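N-isopropylammelide isopropylaminohydrolase (Burkholderia multivorans ATCC 17616, PDB 6NBO) belongs to the amidohydrolase family of metal-dependent enzymes and holds bound zinc in a domain with the TIM-barrel fold. Local coordinates at residues L68-W73 / D308-Y313; A35-S40 / L359-R364. All coordinates share one frame; numbering follows the deposited sequence.

Contact 1 (L68-W73 / D308-Y313)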
loop_
_atom_site.group_PDB
_atom_site.type_symbol
_atom_site.label_atom_id
_atom_site.label_comp_id
_atom_site.label_asym_id
_atom_site.label_seq_id
_atom_site.Cartn_x
_atom_site.Cartn_y
_atom_site.Cartn_z
ATOM N N LEU A 68 2.346 2.169 -9.577
ATOM C CA LEU A 68 3.555 2.923 -9.908
ATOM C C LEU A 68 3.816 2.931 -11.406
ATOM O O LEU A 68 4.466 3.853 -11.917
ATOM C CB LEU A 68 4.785 2.349 -9.194
ATOM C CG LEU A 68 4.908 2.412 -7.666
ATOM C CD1 LEU A 68 6.172 1.705 -7.206
ATOM C CD2 LEU A 68 4.867 3.842 -7.164
ATOM N N ASP A 69 3.346 1.905 -12.119
ATOM C CA ASP A 69 3.604 1.841 -13.551
ATOM C C ASP A 69 2.820 2.902 -14.317
ATOM O O ASP A 69 3.245 3.308 -15.402
ATOM C CB ASP A 69 3.288 0.437 -14.092
ATOM C CG ASP A 69 1.825 0.013 -13.872
ATOM O OD1 ASP A 69 1.248 0.330 -12.803
ATOM O OD2 ASP A 69 1.266 -0.657 -14.771
ATOM N N LYS A 70 1.687 3.361 -13.778
ATOM C CA LYS A 70 0.774 4.236 -14.513
ATOM C C LYS A 70 1.068 5.717 -14.326
ATOM O O LYS A 70 0.563 6.536 -15.107
ATOM C CB LYS A 70 -0.679 4.021 -14.066
ATOM C CG LYS A 70 -1.330 2.660 -14.299
ATOM C CD LYS A 70 -2.735 2.709 -13.674
ATOM C CE LYS A 70 -3.424 1.349 -13.597
ATOM N NZ LYS A 70 -3.893 0.850 -14.921
ATOM N N THR A 71 1.820 6.075 -13.286
ATOM C CA THR A 71 1.919 7.461 -12.843
ATOM C C THR A 71 2.623 8.327 -13.872
ATOM O O THR A 71 3.517 7.874 -14.595
ATOM C CB THR A 71 2.672 7.556 -11.510
ATOM O OG1 THR A 71 2.631 8.909 -11.039
ATOM C CG2 THR A 71 4.131 7.124 -11.665
ATOM N N HIS A 72 2.197 9.591 -13.939
ATOM C CA HIS A 72 2.904 10.621 -14.691
ATOM C C HIS A 72 3.741 11.514 -13.782
ATOM O O HIS A 72 4.099 12.634 -14.172
ATOM C CB HIS A 72 1.920 11.458 -15.507
ATOM C CG HIS A 72 1.260 10.694 -16.614
ATOM N ND1 HIS A 72 0.872 11.285 -17.798
ATOM C CD2 HIS A 72 0.926 9.385 -16.720
ATOM C CE1 HIS A 72 0.322 10.374 -18.582
ATOM N NE2 HIS A 72 0.340 9.213 -17.951
ATOM N N TRP A 73 4.037 11.047 -12.574
ATOM C CA TRP A 73 4.901 11.794 -11.667
ATOM C C TRP A 73 6.200 12.163 -12.371
ATOM O O TRP A 73 6.811 11.328 -13.040
ATOM C CB TRP A 73 5.194 10.968 -10.416
ATOM C CG TRP A 73 5.708 11.819 -9.289
ATOM C CD1 TRP A 73 7.016 12.062 -8.960
ATOM C CD2 TRP A 73 4.914 12.572 -8.363
ATOM N NE1 TRP A 73 7.078 12.916 -7.876
ATOM C CE2 TRP A 73 5.803 13.241 -7.492
ATOM C CE3 TRP A 73 3.535 12.741 -8.185
ATOM C CZ2 TRP A 73 5.357 14.067 -6.460
ATOM C CZ3 TRP A 73 3.094 13.567 -7.157
ATOM C CH2 TRP A 73 4.001 14.214 -6.310
ATOM N N ASP A 308 -2.213 10.047 -12.875
ATOM C CA ASP A 308 -2.123 9.225 -14.074
ATOM C C ASP A 308 -3.261 9.611 -15.008
ATOM O O ASP A 308 -3.817 10.704 -14.861
ATOM C CB ASP A 308 -2.102 7.727 -13.709
ATOM C CG ASP A 308 -3.314 7.275 -12.901
ATOM O OD1 ASP A 308 -4.422 7.823 -13.077
ATOM O OD2 ASP A 308 -3.146 6.336 -12.097
ATOM N N THR A 309 -3.603 8.772 -15.992
ATOM C CA THR A 309 -4.678 9.165 -16.895
ATOM C C THR A 309 -6.062 8.897 -16.314
ATOM O O THR A 309 -7.053 9.360 -16.892
ATOM C CB THR A 309 -4.558 8.462 -18.259
ATOM O OG1 THR A 309 -4.892 7.072 -18.127
ATOM C CG2 THR A 309 -3.147 8.601 -18.827
ATOM N N TRP A 310 -6.151 8.158 -15.204
ATOM C CA TRP A 310 -7.422 7.962 -14.508
ATOM C C TRP A 310 -7.720 9.114 -13.555
ATOM O O TRP A 310 -8.853 9.604 -13.495
ATOM C CB TRP A 310 -7.415 6.661 -13.700
ATOM C CG TRP A 310 -7.360 5.378 -14.462
ATOM C CD1 TRP A 310 -6.273 4.834 -15.084
ATOM C CD2 TRP A 310 -8.429 4.437 -14.626
ATOM N NE1 TRP A 310 -6.607 3.626 -15.649
ATOM C CE2 TRP A 310 -7.925 3.359 -15.382
ATOM C CE3 TRP A 310 -9.768 4.410 -14.220
ATOM C CZ2 TRP A 310 -8.711 2.265 -15.740
ATOM C CZ3 TRP A 310 -10.547 3.323 -14.577
ATOM C CH2 TRP A 310 -10.016 2.266 -15.331
ATOM N N THR A 311 -6.727 9.527 -12.762
ATOM C CA THR A 311 -6.990 10.471 -11.681
ATOM C C THR A 311 -5.879 11.510 -11.604
ATOM O O THR A 311 -4.701 11.169 -11.764
ATOM C CB THR A 311 -7.127 9.755 -10.326
ATOM O OG1 THR A 311 -7.401 10.714 -9.294
ATOM C CG2 THR A 311 -5.844 8.990 -9.955
ATOM N N PRO A 312 -6.226 12.784 -11.407
ATOM C CA PRO A 312 -5.199 13.797 -11.131
ATOM C C PRO A 312 -4.755 13.803 -9.687
ATOM O O PRO A 312 -3.800 14.519 -9.355
ATOM C CB PRO A 312 -5.914 15.112 -11.477
ATOM C CG PRO A 312 -7.348 14.826 -11.069
ATOM C CD PRO A 312 -7.580 13.374 -11.458
ATOM N N TYR A 313 -5.426 13.044 -8.819
ATOM C CA TYR A 313 -5.172 13.102 -7.388
ATOM C C TYR A 313 -4.065 12.128 -7.015
ATOM O O TYR A 313 -3.417 11.525 -7.872
ATOM C CB TYR A 313 -6.454 12.809 -6.612
ATOM C CG TYR A 313 -7.590 13.682 -7.061
ATOM C CD1 TYR A 313 -7.501 15.061 -6.948
ATOM C CD2 TYR A 313 -8.750 13.134 -7.597
ATOM C CE1 TYR A 313 -8.532 15.884 -7.362
ATOM C CE2 TYR A 313 -9.802 13.949 -8.012
ATOM C CZ TYR A 313 -9.684 15.319 -7.891
ATOM O OH TYR A 313 -10.703 16.139 -8.305
#

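Contact 2 (A35-S40 / L359-R364). With EDO (1,2-ethanediol), chain L.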
loop_
_atom_site.group_PDB
_atom_site.type_symbol
_atom_site.label_atom_id
_atom_site.label_comp_id
_atom_site.label_asym_id
_atom_site.label_seq_id
_atom_site.Cartn_x
_atom_site.Cartn_y
_atom_site.Cartn_z
ATOM N N ALA A 35 18.423 -1.322 17.437
ATOM C CA ALA A 35 19.161 -2.120 18.414
ATOM C C ALA A 35 18.655 -1.929 19.834
ATOM O O ALA A 35 18.623 -2.883 20.619
ATOM C CB ALA A 35 20.649 -1.761 18.356
ATOM N N ARG A 36 18.250 -0.712 20.170
ATOM C CA ARG A 36 17.924 -0.347 21.538
ATOM C C ARG A 36 17.016 0.872 21.501
ATOM O O ARG A 36 17.198 1.753 20.659
ATOM C CB ARG A 36 19.209 -0.042 22.321
ATOM C CG ARG A 36 19.278 -0.616 23.694
ATOM C CD ARG A 36 20.518 -0.102 24.439
ATOM N NE ARG A 36 20.244 -0.059 25.870
ATOM C CZ ARG A 36 20.994 0.571 26.764
ATOM N NH1 ARG A 36 22.097 1.209 26.384
ATOM N NH2 ARG A 36 20.641 0.548 28.045
ATOM N N THR A 37 16.031 0.910 22.398
ATOM C CA THR A 37 15.219 2.104 22.610
ATOM C C THR A 37 15.114 2.372 24.103
ATOM O O THR A 37 15.083 1.443 24.916
ATOM C CB THR A 37 13.796 1.965 22.035
ATOM O OG1 THR A 37 13.158 0.837 22.650
ATOM C CG2 THR A 37 13.845 1.772 20.538
ATOM N N GLY A 38 15.051 3.650 24.459
ATOM C CA GLY A 38 14.939 4.021 25.850
ATOM C C GLY A 38 15.523 5.388 26.132
ATOM O O GLY A 38 16.124 6.026 25.265
ATOM N N PRO A 39 15.359 5.862 27.365
ATOM C CA PRO A 39 15.832 7.207 27.705
ATOM C C PRO A 39 17.342 7.251 27.886
ATOM O O PRO A 39 17.944 6.369 28.505
ATOM C CB PRO A 39 15.116 7.499 29.026
ATOM C CG PRO A 39 15.018 6.144 29.672
ATOM C CD PRO A 39 14.774 5.170 28.527
ATOM N N SER A 40 17.955 8.302 27.345
ATOM C CA SER A 40 19.366 8.609 27.586
ATOM C C SER A 40 20.260 7.392 27.353
ATOM O O SER A 40 21.030 6.981 28.221
ATOM C CB SER A 40 19.570 9.157 29.001
ATOM O OG SER A 40 18.868 10.371 29.170
ATOM N N LEU A 359 9.074 0.322 15.613
ATOM C CA LEU A 359 10.178 1.041 16.246
ATOM C C LEU A 359 10.731 0.312 17.460
ATOM O O LEU A 359 11.455 0.913 18.261
ATOM C CB LEU A 359 9.759 2.457 16.647
ATOM C CG LEU A 359 9.327 3.379 15.508
ATOM C CD1 LEU A 359 8.858 4.715 16.071
ATOM C CD2 LEU A 359 10.466 3.580 14.522
ATOM N N GLN A 360 10.411 -0.950 17.620
ATOM C CA GLN A 360 10.983 -1.695 18.727
ATOM C C GLN A 360 12.275 -2.364 18.292
ATOM O O GLN A 360 12.498 -2.575 17.097
ATOM C CB GLN A 360 9.993 -2.755 19.222
ATOM C CG GLN A 360 8.622 -2.203 19.585
ATOM C CD GLN A 360 8.695 -1.075 20.596
ATOM O OE1 GLN A 360 9.325 -1.203 21.647
ATOM N NE2 GLN A 360 8.052 0.045 20.277
ATOM N N PRO A 361 13.143 -2.719 19.239
ATOM C CA PRO A 361 14.379 -3.423 18.882
ATOM C C PRO A 361 14.097 -4.654 18.030
ATOM O O PRO A 361 13.142 -5.398 18.268
ATOM C CB PRO A 361 14.973 -3.802 20.243
ATOM C CG PRO A 361 14.469 -2.772 21.164
ATOM C CD PRO A 361 13.071 -2.448 20.687
ATOM N N GLY A 362 14.950 -4.868 17.036
ATOM C CA GLY A 362 14.793 -5.962 16.105
ATOM C C GLY A 362 14.056 -5.588 14.837
ATOM O O GLY A 362 14.193 -6.285 13.826
ATOM N N ALA A 363 13.295 -4.497 14.858
ATOM C CA ALA A 363 12.609 -4.044 13.665
ATOM C C ALA A 363 13.611 -3.456 12.684
ATOM O O ALA A 363 14.698 -3.004 13.064
ATOM C CB ALA A 363 11.552 -2.994 14.005
ATOM N N ARG A 364 13.242 -3.486 11.404
ATOM C CA ARG A 364 14.002 -2.751 10.399
ATOM C C ARG A 364 14.028 -1.276 10.768
ATOM O O ARG A 364 13.005 -0.694 11.132
ATOM C CB ARG A 364 13.391 -2.933 9.006
ATOM C CG ARG A 364 14.232 -2.301 7.885
ATOM C CD ARG A 364 13.560 -2.445 6.510
ATOM N NE ARG A 364 13.346 -3.852 6.174
ATOM C CZ ARG A 364 12.465 -4.287 5.271
ATOM N NH1 ARG A 364 11.721 -3.424 4.584
ATOM N NH2 ARG A 364 12.329 -5.589 5.060
HETATM C C1 EDO L . 14.127 -7.589 6.899
HETATM O O1 EDO L . 12.871 -8.225 7.170
HETATM C C2 EDO L . 14.342 -6.433 7.867
HETATM O O2 EDO L . 15.463 -5.651 7.440
#

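Contact 1 (L68-W73 / D308-Y313)
Asp308, whose CB packs against the carbonyl O of Lys70 at 3.2 Å, has its OD1 gripped by two backbone amides of its own loop. Trp310 N closes an Asx turn with a short but bent bond to OD1 (2.8 Å, 133°) from above the carboxylate plane, and Thr311 N meets OD1 at 2.9 Å, straighter (155°) and nearly along the C-O direction. A short acidic side chain suits this place because the carboxylate can fold back on its own backbone: with chi1 at 57°, CG stands between the backbone N and the carbonyl carbon. The other oxygen, OD2, lies 3.9 Å from CB of Lys70, touching the aliphatic part of that chain. Lysine offers both this aliphatic stem and a charged end: NZ forms salt bridges with Glu93 and Asp128 and a hydrogen bond with Gln161. The poorly ordered indole of Trp310 shares the Glu93 carboxylate, NE1 on OE1 and the lysine NZ on OE2. Farther along the chain, NE2 of His72 touches the methyl CG2 of Thr309 at 3.6 Å, while Tyr96 and His102 meet the imidazole ring. The contact thus joins the loops following strands 56-66 and 299-301, against helix 89-97, on whose Asn92, Glu93 and Tyr96 Thr309 packs.

Contact 2 (A35-S40 / L359-R364)
While the ring of Pro361 rests against Thr37, the flat guanidinium of Arg364, farther along the same segment, takes at its edge a 1,2-ethanediol, probably from the crystallisation liquor. Its NE donates to O2 of the diol at 3.1 Å, an almost straight bond (164°), and C1 lies near NH2, in the guanidinium plane. Arginine's long chain lets NH1 reach Glu153 in a salt bridge. Across the contact, carbons of one segment lie against oxygens of the other, in van der Waals contact. CB of Pro361 approaches the carbonyl O of Ala35 at 3.8 Å, and CD of Pro361 lies 3.8 Å from OG1 of Thr37. The threonine methyl, CG2, comes within 3.4 Å of the carbonyl O of Leu359. OG1 stands between the backbone N and the carbonyl carbon (chi1 58°), which puts it by the proline and sets CG2 by the leucine carbonyl. Gln360 to Ala363 form a type II turn, closed by Ala363 N to Gln360 O at 3.1 Å. Proline fits its second position, and glycine its third, where Gly362 has positive phi. Ala35 and Arg36 make a classic beta bulge opposite Leu28 of strand 25-30. Between helix 346-352 and strand 367-370, the turn is tied to strand 33-38, outermost in the four-stranded sheet, by backbone bonds of Gly362 and Ala363 with Ile34.

In the fold
The two contacts lie on opposite sides of the chain's centre, their centres about 37 Å apart and their nearest atoms about 14 Å apart. Contact 1 is the buried one, near a metal: the side chain of Trp310, poorly ordered in the crystal, lies about 6 Å from a bound zinc ion. Its two loops follow shortly after residues that coordinate zinc, His65 and His67 before 68-73 and Asp304 before 308-313, so it joins parts of the chain that lead out of the metal site. Contact 2 is a surface contact, its centre about 25 Å from the chain's centre, against about 15 Å for contact 1, where the small N-terminal sheet meets a loop leading into strand 367-370.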